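Local coordinates for protein possible metal-dependent hydrolase (Veillonella parvula, PDB 3RPC) that is probably a metal-dependent hydrolase of the metallo-beta-lactamase superfamily, with two zinc ions bound in its presumed active site, at residues 37-42 with 229-234. Residues are numbered along the deposited sequence; the frame is centred on the assembly and turned at random.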
ATOM      1  N   PRO A  37      11.084  18.430  22.887  1.00 25.39           N
ATOM      2  CA  PRO A  37      12.357  17.706  22.906  1.00 26.21           C
ATOM      3  C   PRO A  37      12.460  16.934  21.605  1.00 24.56           C
ATOM      4  O   PRO A  37      11.432  16.689  20.983  1.00 24.67           O
ATOM      5  CB  PRO A  37      12.174  16.697  24.049  1.00 29.00           C
ATOM      6  CG  PRO A  37      10.940  17.118  24.782  1.00 35.82           C
ATOM      7  CD  PRO A  37      10.088  17.828  23.786  1.00 26.36           C
ATOM      8  N   GLY A  38      13.664  16.538  21.205  1.00 22.50           N
ATOM      9  CA  GLY A  38      13.819  15.689  20.032  1.00 22.23           C
ATOM     10  C   GLY A  38      13.100  14.368  20.217  1.00 21.06           C
ATOM     11  O   GLY A  38      12.889  13.933  21.357  1.00 27.02           O
ATOM     12  N   PHE A  39      12.719  13.721  19.116  1.00 20.90           N
ATOM     13  CA  PHE A  39      12.021  12.441  19.184  1.00 21.96           C
ATOM     14  C   PHE A  39      12.879  11.407  19.906  1.00 25.06           C
ATOM     15  O   PHE A  39      14.056  11.244  19.597  1.00 25.48           O
ATOM     16  CB  PHE A  39      11.663  11.918  17.789  1.00 24.09           C
ATOM     17  CG  PHE A  39      10.587  12.707  17.093  1.00 23.71           C
ATOM     18  CD1 PHE A  39       9.284  12.702  17.569  1.00 29.93           C
ATOM     19  CD2 PHE A  39      10.879  13.449  15.961  1.00 24.65           C
ATOM     20  CE1 PHE A  39       8.295  13.429  16.928  1.00 29.23           C
ATOM     21  CE2 PHE A  39       9.895  14.176  15.311  1.00 22.12           C
ATOM     22  CZ  PHE A  39       8.599  14.171  15.798  1.00 26.65           C
ATOM     23  N   GLU A  40      12.291  10.712  20.870  1.00 29.23           N
ATOM     24  CA  GLU A  40      13.036   9.710  21.628  1.00 31.66           C
ATOM     25  C   GLU A  40      13.556   8.600  20.716  1.00 24.10           C
ATOM     26  O   GLU A  40      12.841   8.126  19.829  1.00 26.15           O
ATOM     27  CB  GLU A  40      12.163   9.123  22.740  1.00 39.38           C
ATOM     28  CG  GLU A  40      12.901   8.186  23.684  1.00 48.89           C
ATOM     29  CD  GLU A  40      12.010   7.668  24.800  1.00 59.39           C
ATOM     30  OE1 GLU A  40      10.864   8.156  24.918  1.00 61.34           O
ATOM     31  OE2 GLU A  40      12.452   6.777  25.557  1.00 62.96           O
ATOM     32  N   GLY A  41      14.807   8.203  20.944  1.00 24.09           N
ATOM     33  CA  GLY A  41      15.393   7.059  20.264  1.00 23.90           C
ATOM     34  C   GLY A  41      15.786   7.329  18.826  1.00 23.44           C
ATOM     35  O   GLY A  41      16.020   6.395  18.054  1.00 22.50           O
ATOM     36  N   THR A  42      15.862   8.602  18.459  1.00 21.99           N
ATOM     37  CA  THR A  42      16.171   8.962  17.079  1.00 21.47           C
ATOM     38  C   THR A  42      17.500   9.695  16.961  1.00 18.69           C
ATOM     39  O   THR A  42      18.070  10.158  17.948  1.00 17.65           O
ATOM     40  CB  THR A  42      15.063   9.840  16.442  1.00 20.17           C
ATOM     41  OG1 THR A  42      14.973  11.093  17.132  1.00 20.41           O
ATOM     42  CG2 THR A  42      13.708   9.120  16.476  1.00 19.37           C
ATOM     43  N   THR A 229      14.375  21.105  10.257  1.00 16.12           N
ATOM     44  CA  THR A 229      13.325  21.444  11.220  1.00 14.51           C
ATOM     45  C   THR A 229      13.260  20.474  12.401  1.00 16.70           C
ATOM     46  O   THR A 229      13.387  20.894  13.560  1.00 18.19           O
ATOM     47  CB  THR A 229      11.941  21.505  10.547  1.00 15.43           C
ATOM     48  OG1 THR A 229      12.005  22.352   9.392  1.00 17.03           O
ATOM     49  CG2 THR A 229      10.893  22.060  11.525  1.00 15.62           C
ATOM     50  N   VAL A 230      13.035  19.191  12.124  1.00 16.04           N
ATOM     51  CA  VAL A 230      12.986  18.208  13.201  1.00 16.48           C
ATOM     52  C   VAL A 230      14.397  17.710  13.505  1.00 14.86           C
ATOM     53  O   VAL A 230      15.330  17.954  12.735  1.00 17.77           O
ATOM     54  CB  VAL A 230      12.010  17.029  12.921  1.00 17.30           C
ATOM     55  CG1 VAL A 230      10.567  17.540  12.807  1.00 21.17           C
ATOM     56  CG2 VAL A 230      12.402  16.238  11.675  1.00 16.35           C
ATOM     57  N   ASN A 231      14.560  17.043  14.641  1.00 16.64           N
ATOM     58  CA  ASN A 231      15.901  16.705  15.105  1.00 16.04           C
ATOM     59  C   ASN A 231      16.567  15.593  14.317  1.00 17.66           C
ATOM     60  O   ASN A 231      17.794  15.595  14.176  1.00 17.66           O
ATOM     61  CB  ASN A 231      15.888  16.310  16.578  1.00 18.80           C
ATOM     62  CG  ASN A 231      15.076  15.061  16.824  1.00 21.57           C
ATOM     63  OD1 ASN A 231      13.852  15.116  16.870  1.00 19.96           O
ATOM     64  ND2 ASN A 231      15.749  13.918  16.961  1.00 18.34           N
ATOM     65  N   HIS A 232      15.777  14.633  13.832  1.00 15.55           N
ATOM     66  CA  HIS A 232      16.355  13.386  13.327  1.00 17.26           C
ATOM     67  C   HIS A 232      16.558  13.300  11.817  1.00 17.63           C
ATOM     68  O   HIS A 232      17.011  12.273  11.317  1.00 14.43           O
ATOM     69  CB  HIS A 232      15.593  12.156  13.850  1.00 18.25           C
ATOM     70  CG  HIS A 232      14.154  12.092  13.435  1.00 19.13           C
ATOM     71  ND1 HIS A 232      13.423  13.208  13.084  1.00 21.77           N
ATOM     72  CD2 HIS A 232      13.303  11.041  13.338  1.00 20.63           C
ATOM     73  CE1 HIS A 232      12.187  12.847  12.780  1.00 25.18           C
ATOM     74  NE2 HIS A 232      12.086  11.538  12.931  1.00 21.92           N
ATOM     75  N   THR A 233      16.262  14.380  11.102  1.00 16.83           N
ATOM     76  CA  THR A 233      16.500  14.418   9.665  1.00 13.97           C
ATOM     77  C   THR A 233      17.992  14.653   9.400  1.00 13.68           C
ATOM     78  O   THR A 233      18.498  15.783   9.533  1.00 16.30           O
ATOM     79  CB  THR A 233      15.615  15.468   8.972  1.00 15.09           C
ATOM     80  OG1 THR A 233      15.507  16.646   9.795  1.00 16.48           O
ATOM     81  CG2 THR A 233      14.231  14.911   8.798  1.00 15.31           C
ATOM     82  N   ALA A 234      18.679  13.572   9.047  1.00 13.15           N
ATOM     83  CA  ALA A 234      20.131  13.550   8.923  1.00 14.05           C
ATOM     84  C   ALA A 234      20.636  14.137   7.615  1.00 14.14           C
ATOM     85  O   ALA A 234      21.840  14.292   7.426  1.00 18.04           O
ATOM     86  CB  ALA A 234      20.623  12.126   9.081  1.00 14.60           C
TER
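Chi1 near +60° in both Asn-231 (63°) and Thr-42 sets the amide CG of the one and the hydroxyl OG1 of the other between backbone N and carbonyl carbon, where the two groups can meet. Each half of the amide is then used. Asn-231 OD1 accepts from Phe-39 N at 2.9 Å; the N-H points nearly straight at it, although the donor sits above the carbonyl plane instead of on a lone pair. Asn-231 ND2 donates to Thr-42 OG1 at 2.9 Å, with the hydroxyl practically in the amide plane, and also to the backbone O of Phe-43. The two cross-segment bonds, one to each polar atom of the amide, fix its flip and limit its rotation. Thr-42 OG1 in turn donates to Phe-39 O, 2.6 Å away, closing the type II turn of residues 39-42, whose backbone bond is weak. Gly-38 CA lies 3.2 Å from Asn-231 OD1, so the backbone packs directly on the amide. Beside these bonds, Phe-39 CD2 stands over one face of the His-232 ring, 3.5 Å from His-232 CE1 and offset toward the rim; with planes 54° apart, the pair is oblique. Thr-42 CG2 approaches His-232 CD2 at 3.7 Å, while Val-230 CG1 reaches the edge of the Phe-39 ring. The His-232 side chain is about 6 Å from a zinc ion, placing this largely buried contact beside the dinuclear site. It ties the loop between strand 22-26 and helix 58-62 to the one joining strand 221-225 to helix 237-246.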